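Long-range contacts in chicken beta-microseminoprotein-like 3 (Gallus gallus, PDB 6RWC), which is of unknown function but belongs to the small, disulfide-rich beta-microseminoprotein (PSP-94) family and is found in chicken egg white: residues Asp29-Lys34 and Cys42-Ser47; Val46-Asn51 and Cys66-Val71; Asn56-Phe61 and Val71-Pro76. All blocks are in the same frame, centred on the assembly; numbering follows the deposited sequence.

Contact 1 (Asp29-Lys34 and Cys42-Ser47); sequences DCYQCK and CCSLVS
Cys33 and Cys42 are joined by a disulfide, SG to SG 2.0 Å. They form a non-hydrogen-bonded antiparallel pair, so the sulfur link spans a place where no backbone bond is made. Both SG atoms lie beside their own backbone N, which turns them toward each other.

Backbone hydrogen bonds run on from this link. Gln32 N donates to Cys43 O (2.9 Å), and Cys43 N donates back to Gln32 O (3.0 Å). Beyond the strand end, Leu45 N reaches Cys30 O at 2.8 Å, with an N-H...O angle of 167°.

Tyr31 carries the aromatic contact. Its CG sits beside the backbone N (chi1 -77°), which lays the ring across the neighbouring strand. Ser44 CB comes over one face of the Tyr31 ring as a CH-pi contact, 4.0 Å from its centroid. The carbonyl carbon of Cys42 lies at the ring edge, in its plane.

Past the strand end, Leu45 CD2 lies against Gln32 CB (3.7 Å). Farther along, Cys30 CB meets Val46 CG2 at 3.6 Å. Cys30 and Cys43 carry further disulfides, to Cys66 and Cys2. The arrangement is a beta hairpin of strands 31-35 and 39-44, stitched by a cross-strand disulfide, at the middle of a four-stranded antiparallel sheet.

Contact 2 (Val46-Asn51 and Cys66-Val71); sequences VSIPKN and CSIRVV
Val46 and Cys66 start two backbones whose touching parts, Val46-Pro49 and Cys66-Val70, run side by side in nearly the same direction, 12° apart, but do not pair as strands. The closest backbone approach is a CA-H...O contact from Val46 CA to Cys66 O, at 3.5 Å. Val46 CG2 rests against Cys66 O at 3.6 Å.

A water fills the next step. It donates to Ser47 O at 3.0 Å and accepts from Ile68 N at 2.8 Å. It thus serves one backbone acceptor and one backbone donor that do not meet directly.

Cys66 and Ser67 both face His62 in a G1 beta bulge. The bulge begins strand 67-72 of the two-stranded hairpin sheet. The 46-51 segment is an irregular linker from strand 39-44, and it lies along this strand.

The side chains meet around Ile68. Its CG1 lies beside the backbone N (chi1 -66°) while CG2 is anti to it, so the CG1-CD1 arm and the CG2 methyl leave in different directions. Ile68 CD1 reaches Val46 CG1 at 3.9 Å, where the two side chains cross at about a right angle. Ile48 lies alongside, pointing the same way, with its CD1 4.1 Å from Ile68 CD1. Ile68 CG2 instead meets the Pro49 ring, 3.8 Å from Pro49 CG. Cutting Ile68 back to alanine would probably take away the methyls that Val46, Ile48 and Pro49 CG meet, and open a gap between linker and strand.

Pro49 also meets Val70, two residues on, which likewise points toward the linker; Pro49 CB is 3.7 Å from Val70 CG2. Val70 is buried, and Tyr52, Cys80 and Val82 touch it as well.

Contact 3 (Asn56-Phe61 and Val71-Pro76); sequences NCVGLF and VKKTDP
Val58 and Val71 exchange two backbone hydrogen bonds. Val58 N gives to Val71 O, and Val71 N gives to Val58 O, each at 2.9 Å. Past the end of strand 67-72, Lys73 N donates to Asn56 O at 2.9 Å, with a nearly straight N-H...O angle of 171°. A water also donates to Asn56 O (2.7 Å) and accepts from Thr74 N. That carbonyl is therefore held by two donors. Cys57 CA adds a CA-H...O contact to Val71 O at 3.2 Å.

These bonds hold together the open end, away from the turn, of the antiparallel hairpin of strands 57-62 and 67-72. Cys57, opposite Lys72 in a non-hydrogen-bonded pair, is disulfide-linked to Cys80.

Apolar contacts lie on the face of Val58 and Val71. Val71 CG2 stands between its own backbone N and carbonyl carbon. There Val71 CG2 meets Leu60 CD1 at 3.6 Å, the two side chains crossing at about a right angle. Leu60 CD2 also reaches Pro76 CB, at 4.3 Å.

The Lys73 side chain runs across the start of strand 57-62. Its extended chain passes Asn56 O and crosses the Val58 side chain. Lys73 CE comes 3.5 Å from Cys57 O, and NZ then makes a hydrogen bond with Val55 O.

Overall arrangement
The three contacts follow the chain from one sheet to another. Contact 1 belongs to the four-stranded antiparallel sheet and lies near the centre of the chain. Contact 3 lies in the two-stranded sheet of 57-62 and 67-72, its centre about 24 Å from that of contact 1. Contact 2 sits between them, about 14 Å from contact 1 and about 11 Å from contact 3, centre to centre. It shares Val46 and Ser47 with contact 1 and Val71 with contact 3. Contact 1 closes before contact 3 opens, while the segments of contacts 2 and 3 alternate. The linker, the Cys30-Cys66 disulfide and Phe61, packed on Cys30 and Val46, join the two sheets into one elongated molecule.

Contact 1 (Asp29-Lys34 and Cys42-Ser47)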
loop_
_atom_site.group_PDB
_atom_site.type_symbol
_atom_site.label_atom_id
_atom_site.label_comp_id
_atom_site.label_asym_id
_atom_site.label_seq_id
_atom_site.Cartn_x
_atom_site.Cartn_y
_atom_site.Cartn_z
ATOM N N ASP A 29 -3.556 2.367 6.677
ATOM C CA ASP A 29 -3.415 0.956 6.346
ATOM C C ASP A 29 -2.705 0.753 5.010
ATOM O O ASP A 29 -2.984 -0.212 4.294
ATOM C CB ASP A 29 -4.777 0.264 6.339
ATOM C CG ASP A 29 -5.750 0.898 5.369
ATOM O OD1 ASP A 29 -5.609 2.107 5.093
ATOM O OD2 ASP A 29 -6.658 0.189 4.889
ATOM N N CYS A 30 -1.798 1.668 4.662
ATOM C CA CYS A 30 -0.882 1.502 3.530
ATOM C C CYS A 30 -1.621 1.427 2.194
ATOM O O CYS A 30 -1.324 0.589 1.340
ATOM C CB CYS A 30 0.017 0.281 3.728
ATOM S SG CYS A 30 1.461 0.608 4.760
ATOM N N TYR A 31 -2.594 2.314 2.015
ATOM C CA TYR A 31 -3.192 2.592 0.719
ATOM C C TYR A 31 -2.814 4.006 0.305
ATOM O O TYR A 31 -2.661 4.892 1.150
ATOM C CB TYR A 31 -4.721 2.465 0.758
ATOM C CG TYR A 31 -5.260 1.048 0.743
ATOM C CD1 TYR A 31 -5.167 0.233 1.865
ATOM C CD2 TYR A 31 -5.894 0.539 -0.383
ATOM C CE1 TYR A 31 -5.669 -1.058 1.857
ATOM C CE2 TYR A 31 -6.400 -0.753 -0.401
ATOM C CZ TYR A 31 -6.285 -1.547 0.723
ATOM O OH TYR A 31 -6.787 -2.832 0.714
ATOM N N GLN A 32 -2.647 4.214 -0.996
ATOM C CA GLN A 32 -2.531 5.557 -1.546
ATOM C C GLN A 32 -3.824 5.897 -2.268
ATOM O O GLN A 32 -4.240 5.170 -3.176
ATOM C CB GLN A 32 -1.350 5.700 -2.507
ATOM C CG GLN A 32 -1.350 7.055 -3.219
ATOM C CD GLN A 32 -0.052 7.358 -3.937
ATOM O OE1 GLN A 32 -0.038 7.617 -5.142
ATOM N NE2 GLN A 32 1.048 7.348 -3.197
ATOM N N CYS A 33 -4.451 6.991 -1.860
ATOM C CA CYS A 33 -5.699 7.449 -2.445
ATOM C C CYS A 33 -5.470 8.711 -3.266
ATOM O O CYS A 33 -4.595 9.526 -2.957
ATOM C CB CYS A 33 -6.740 7.732 -1.360
ATOM S SG CYS A 33 -7.178 6.336 -0.304
ATOM N N LYS A 34 -6.271 8.867 -4.315
ATOM C CA LYS A 34 -6.313 10.095 -5.094
ATOM C C LYS A 34 -7.763 10.458 -5.367
ATOM O O LYS A 34 -8.568 9.600 -5.742
ATOM C CB LYS A 34 -5.549 9.966 -6.415
ATOM C CG LYS A 34 -5.508 11.262 -7.208
ATOM C CD LYS A 34 -4.481 11.208 -8.324
ATOM C CE LYS A 34 -4.326 12.570 -8.985
ATOM N NZ LYS A 34 -3.280 12.565 -10.045
ATOM N N CYS A 42 -8.397 4.343 -4.304
ATOM C CA CYS A 42 -7.412 3.954 -3.302
ATOM C C CYS A 42 -6.840 2.592 -3.668
ATOM O O CYS A 42 -7.593 1.625 -3.826
ATOM C CB CYS A 42 -8.032 3.899 -1.902
ATOM S SG CYS A 42 -8.724 5.449 -1.277
ATOM N N CYS A 43 -5.517 2.514 -3.792
ATOM C CA CYS A 43 -4.829 1.283 -4.162
ATOM C C CYS A 43 -3.867 0.877 -3.053
ATOM O O CYS A 43 -3.208 1.727 -2.446
ATOM C CB CYS A 43 -4.064 1.446 -5.482
ATOM S SG CYS A 43 -5.065 1.999 -6.886
ATOM N N SER A 44 -3.795 -0.427 -2.796
ATOM C CA SER A 44 -2.900 -0.946 -1.771
ATOM C C SER A 44 -1.447 -0.763 -2.192
ATOM O O SER A 44 -1.083 -1.034 -3.340
ATOM C CB SER A 44 -3.194 -2.423 -1.513
ATOM O OG SER A 44 -2.257 -2.975 -0.607
ATOM N N LEU A 45 -0.617 -0.300 -1.258
ATOM C CA LEU A 45 0.800 -0.092 -1.526
ATOM C C LEU A 45 1.654 -1.312 -1.213
ATOM O O LEU A 45 2.787 -1.399 -1.699
ATOM C CB LEU A 45 1.325 1.101 -0.718
ATOM C CG LEU A 45 0.778 2.493 -1.035
ATOM C CD1 LEU A 45 1.303 3.503 -0.027
ATOM C CD2 LEU A 45 1.147 2.908 -2.450
ATOM N N VAL A 46 1.143 -2.252 -0.425
ATOM C CA VAL A 46 1.929 -3.383 0.057
ATOM C C VAL A 46 1.917 -4.477 -1.006
ATOM O O VAL A 46 0.876 -5.083 -1.277
ATOM C CB VAL A 46 1.393 -3.903 1.395
ATOM C CG1 VAL A 46 2.228 -5.075 1.884
ATOM C CG2 VAL A 46 1.382 -2.787 2.429
ATOM N N SER A 47 3.077 -4.732 -1.608
ATOM C CA SER A 47 3.231 -5.856 -2.520
ATOM C C SER A 47 3.557 -7.121 -1.733
ATOM O O SER A 47 4.421 -7.110 -0.851
ATOM C CB SER A 47 4.327 -5.572 -3.545
ATOM O OG SER A 47 4.518 -6.686 -4.401
#

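Contact 2 (Val46-Asn51 and Cys66-Val71)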
loop_
_atom_site.group_PDB
_atom_site.type_symbol
_atom_site.label_atom_id
_atom_site.label_comp_id
_atom_site.label_asym_id
_atom_site.label_seq_id
_atom_site.Cartn_x
_atom_site.Cartn_y
_atom_site.Cartn_z
ATOM N N VAL A 46 1.143 -2.252 -0.425
ATOM C CA VAL A 46 1.929 -3.383 0.057
ATOM C C VAL A 46 1.917 -4.477 -1.006
ATOM O O VAL A 46 0.876 -5.083 -1.277
ATOM C CB VAL A 46 1.393 -3.903 1.395
ATOM C CG1 VAL A 46 2.228 -5.075 1.884
ATOM C CG2 VAL A 46 1.382 -2.787 2.429
ATOM N N SER A 47 3.077 -4.732 -1.608
ATOM C CA SER A 47 3.231 -5.856 -2.520
ATOM C C SER A 47 3.557 -7.121 -1.733
ATOM O O SER A 47 4.421 -7.110 -0.851
ATOM C CB SER A 47 4.327 -5.572 -3.545
ATOM O OG SER A 47 4.518 -6.686 -4.401
ATOM N N ILE A 48 2.869 -8.207 -2.060
ATOM C CA ILE A 48 3.057 -9.487 -1.380
ATOM C C ILE A 48 4.167 -10.245 -2.104
ATOM O O ILE A 48 4.031 -10.519 -3.304
ATOM C CB ILE A 48 1.760 -10.305 -1.363
ATOM C CG1 ILE A 48 0.665 -9.547 -0.610
ATOM C CG2 ILE A 48 2.005 -11.663 -0.731
ATOM C CD1 ILE A 48 1.036 -9.216 0.813
ATOM N N PRO A 49 5.267 -10.586 -1.427
ATOM C CA PRO A 49 6.315 -11.379 -2.086
ATOM C C PRO A 49 5.793 -12.759 -2.461
ATOM O O PRO A 49 5.249 -13.484 -1.626
ATOM C CB PRO A 49 7.420 -11.454 -1.026
ATOM C CG PRO A 49 6.720 -11.227 0.272
ATOM C CD PRO A 49 5.604 -10.270 -0.030
ATOM N N LYS A 50 5.971 -13.119 -3.731
ATOM C CA LYS A 50 5.314 -14.292 -4.298
ATOM C C LYS A 50 6.123 -15.574 -4.121
ATOM O O LYS A 50 5.616 -16.556 -3.568
ATOM C CB LYS A 50 5.026 -14.058 -5.785
ATOM N N ASN A 51 7.370 -15.590 -4.589
ATOM C CA ASN A 51 8.167 -16.813 -4.650
ATOM C C ASN A 51 9.498 -16.595 -3.943
ATOM O O ASN A 51 10.346 -15.839 -4.428
ATOM C CB ASN A 51 8.389 -17.242 -6.101
ATOM C CG ASN A 51 7.121 -17.744 -6.760
ATOM O OD1 ASN A 51 6.465 -18.656 -6.256
ATOM N ND2 ASN A 51 6.762 -17.142 -7.887
ATOM N N CYS A 66 5.667 0.901 3.682
ATOM C CA CYS A 66 4.540 0.067 3.263
ATOM C C CYS A 66 5.010 -1.095 2.390
ATOM O O CYS A 66 4.470 -1.366 1.314
ATOM C CB CYS A 66 3.479 0.908 2.549
ATOM S SG CYS A 66 2.511 1.954 3.663
ATOM N N SER A 67 6.031 -1.798 2.874
ATOM C CA SER A 67 6.705 -2.815 2.083
ATOM C C SER A 67 6.997 -4.028 2.950
ATOM O O SER A 67 7.059 -3.941 4.179
ATOM C CB SER A 67 8.012 -2.281 1.482
ATOM O OG SER A 67 8.917 -1.901 2.505
ATOM N N ILE A 68 7.177 -5.166 2.288
ATOM C CA ILE A 68 7.583 -6.412 2.925
ATOM C C ILE A 68 8.923 -6.797 2.322
ATOM O O ILE A 68 9.007 -7.120 1.131
ATOM C CB ILE A 68 6.550 -7.529 2.730
ATOM C CG1 ILE A 68 5.254 -7.186 3.461
ATOM C CG2 ILE A 68 7.106 -8.854 3.228
ATOM C CD1 ILE A 68 4.142 -8.174 3.213
ATOM N N ARG A 69 9.972 -6.757 3.135
ATOM C CA ARG A 69 11.313 -7.116 2.698
ATOM C C ARG A 69 11.646 -8.511 3.207
ATOM O O ARG A 69 11.594 -8.764 4.414
ATOM C CB ARG A 69 12.337 -6.095 3.197
ATOM C CG ARG A 69 13.781 -6.421 2.837
ATOM C CD ARG A 69 14.679 -5.201 3.012
ATOM N NE ARG A 69 16.047 -5.567 3.368
ATOM C CZ ARG A 69 16.509 -5.594 4.614
ATOM N NH1 ARG A 69 15.712 -5.273 5.623
ATOM N NH2 ARG A 69 17.768 -5.939 4.851
ATOM N N VAL A 70 11.988 -9.406 2.287
ATOM C CA VAL A 70 12.279 -10.797 2.611
ATOM C C VAL A 70 13.754 -10.925 2.980
ATOM O O VAL A 70 14.638 -10.622 2.171
ATOM C CB VAL A 70 11.917 -11.721 1.438
ATOM C CG1 VAL A 70 12.308 -13.148 1.748
ATOM C CG2 VAL A 70 10.426 -11.625 1.133
ATOM N N VAL A 71 14.021 -11.382 4.204
ATOM C CA VAL A 71 15.371 -11.455 4.744
ATOM C C VAL A 71 15.601 -12.848 5.314
ATOM O O VAL A 71 14.669 -13.625 5.519
ATOM C CB VAL A 71 15.621 -10.386 5.825
ATOM C CG1 VAL A 71 15.405 -8.990 5.251
ATOM C CG2 VAL A 71 14.716 -10.635 7.026
HETATM O O HOH W 1 6.391 -4.911 -0.430
#

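Contact 3 (Asn56-Phe61 and Val71-Pro76)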
loop_
_atom_site.group_PDB
_atom_site.type_symbol
_atom_site.label_atom_id
_atom_site.label_comp_id
_atom_site.label_asym_id
_atom_site.label_seq_id
_atom_site.Cartn_x
_atom_site.Cartn_y
_atom_site.Cartn_z
ATOM N N ASN A 56 13.843 -20.672 5.103
ATOM C CA ASN A 56 14.989 -19.967 5.658
ATOM C C ASN A 56 14.854 -18.454 5.581
ATOM O O ASN A 56 15.734 -17.744 6.077
ATOM C CB ASN A 56 16.271 -20.410 4.945
ATOM C CG ASN A 56 16.445 -21.915 4.942
ATOM O OD1 ASN A 56 16.656 -22.528 5.987
ATOM N ND2 ASN A 56 16.360 -22.518 3.764
ATOM N N CYS A 57 13.784 -17.941 4.979
ATOM C CA CYS A 57 13.568 -16.510 4.850
ATOM C C CYS A 57 12.213 -16.134 5.439
ATOM O O CYS A 57 11.309 -16.967 5.564
ATOM C CB CYS A 57 13.655 -16.064 3.381
ATOM S SG CYS A 57 15.172 -16.588 2.537
ATOM N N VAL A 58 12.088 -14.865 5.816
ATOM C CA VAL A 58 10.874 -14.339 6.429
ATOM C C VAL A 58 10.683 -12.906 5.952
ATOM O O VAL A 58 11.655 -12.169 5.757
ATOM C CB VAL A 58 10.938 -14.417 7.973
ATOM C CG1 VAL A 58 12.103 -13.594 8.511
ATOM C CG2 VAL A 58 9.617 -13.975 8.596
ATOM N N GLY A 59 9.425 -12.523 5.741
ATOM C CA GLY A 59 9.122 -11.165 5.323
ATOM C C GLY A 59 9.042 -10.234 6.519
ATOM O O GLY A 59 8.368 -10.532 7.512
ATOM N N LEU A 60 9.737 -9.106 6.428
ATOM C CA LEU A 60 9.697 -8.065 7.448
ATOM C C LEU A 60 8.874 -6.900 6.919
ATOM O O LEU A 60 9.219 -6.310 5.889
ATOM C CB LEU A 60 11.106 -7.603 7.820
ATOM C CG LEU A 60 11.767 -8.233 9.048
ATOM C CD1 LEU A 60 11.798 -9.746 8.938
ATOM C CD2 LEU A 60 13.172 -7.679 9.232
ATOM N N PHE A 61 7.795 -6.571 7.621
ATOM C CA PHE A 61 6.934 -5.464 7.234
ATOM C C PHE A 61 7.465 -4.160 7.816
ATOM O O PHE A 61 7.766 -4.081 9.011
ATOM C CB PHE A 61 5.500 -5.701 7.704
ATOM C CG PHE A 61 4.599 -4.519 7.496
ATOM C CD1 PHE A 61 4.244 -3.709 8.560
ATOM C CD2 PHE A 61 4.124 -4.208 6.233
ATOM C CE1 PHE A 61 3.421 -2.613 8.372
ATOM C CE2 PHE A 61 3.300 -3.114 6.036
ATOM C CZ PHE A 61 2.948 -2.314 7.108
ATOM N N VAL A 71 14.021 -11.382 4.204
ATOM C CA VAL A 71 15.371 -11.455 4.744
ATOM C C VAL A 71 15.601 -12.848 5.314
ATOM O O VAL A 71 14.669 -13.625 5.519
ATOM C CB VAL A 71 15.621 -10.386 5.825
ATOM C CG1 VAL A 71 15.405 -8.990 5.251
ATOM C CG2 VAL A 71 14.716 -10.635 7.026
ATOM N N LYS A 72 16.871 -13.150 5.578
ATOM C CA LYS A 72 17.239 -14.432 6.164
ATOM C C LYS A 72 16.818 -14.499 7.628
ATOM O O LYS A 72 16.948 -13.524 8.372
ATOM C CB LYS A 72 18.748 -14.652 6.048
ATOM C CG LYS A 72 19.260 -14.781 4.620
ATOM C CD LYS A 72 19.102 -16.200 4.094
ATOM C CE LYS A 72 19.671 -16.331 2.689
ATOM N NZ LYS A 72 19.555 -17.720 2.164
ATOM N N LYS A 73 16.315 -15.665 8.041
ATOM C CA LYS A 73 15.920 -15.838 9.437
ATOM C C LYS A 73 17.126 -15.767 10.365
ATOM O O LYS A 73 17.028 -15.250 11.485
ATOM C CB LYS A 73 15.183 -17.166 9.621
ATOM C CG LYS A 73 13.836 -17.251 8.918
ATOM C CD LYS A 73 13.169 -18.596 9.193
ATOM C CE LYS A 73 11.749 -18.638 8.645
ATOM N NZ LYS A 73 11.084 -19.947 8.904
ATOM N N THR A 74 18.272 -16.283 9.920
ATOM C CA THR A 74 19.483 -16.246 10.729
ATOM C C THR A 74 20.130 -14.869 10.755
ATOM O O THR A 74 20.848 -14.554 11.711
ATOM C CB THR A 74 20.494 -17.269 10.209
ATOM O OG1 THR A 74 20.930 -16.883 8.900
ATOM C CG2 THR A 74 19.861 -18.649 10.139
ATOM N N ASP A 75 19.898 -14.048 9.733
ATOM C CA ASP A 75 20.509 -12.722 9.647
ATOM C C ASP A 75 19.557 -11.807 8.898
ATOM O O ASP A 75 19.567 -11.748 7.661
ATOM C CB ASP A 75 21.872 -12.778 8.959
ATOM C CG ASP A 75 22.646 -11.481 9.083
ATOM O OD1 ASP A 75 22.100 -10.504 9.636
ATOM O OD2 ASP A 75 23.809 -11.444 8.629
ATOM N N PRO A 76 18.701 -11.077 9.621
ATOM C CA PRO A 76 17.756 -10.166 8.953
ATOM C C PRO A 76 18.422 -9.028 8.192
ATOM O O PRO A 76 17.727 -8.315 7.456
ATOM C CB PRO A 76 16.900 -9.634 10.113
ATOM C CG PRO A 76 17.037 -10.668 11.191
ATOM C CD PRO A 76 18.433 -11.200 11.063
HETATM O O HOH W 2 18.091 -18.130 7.393
#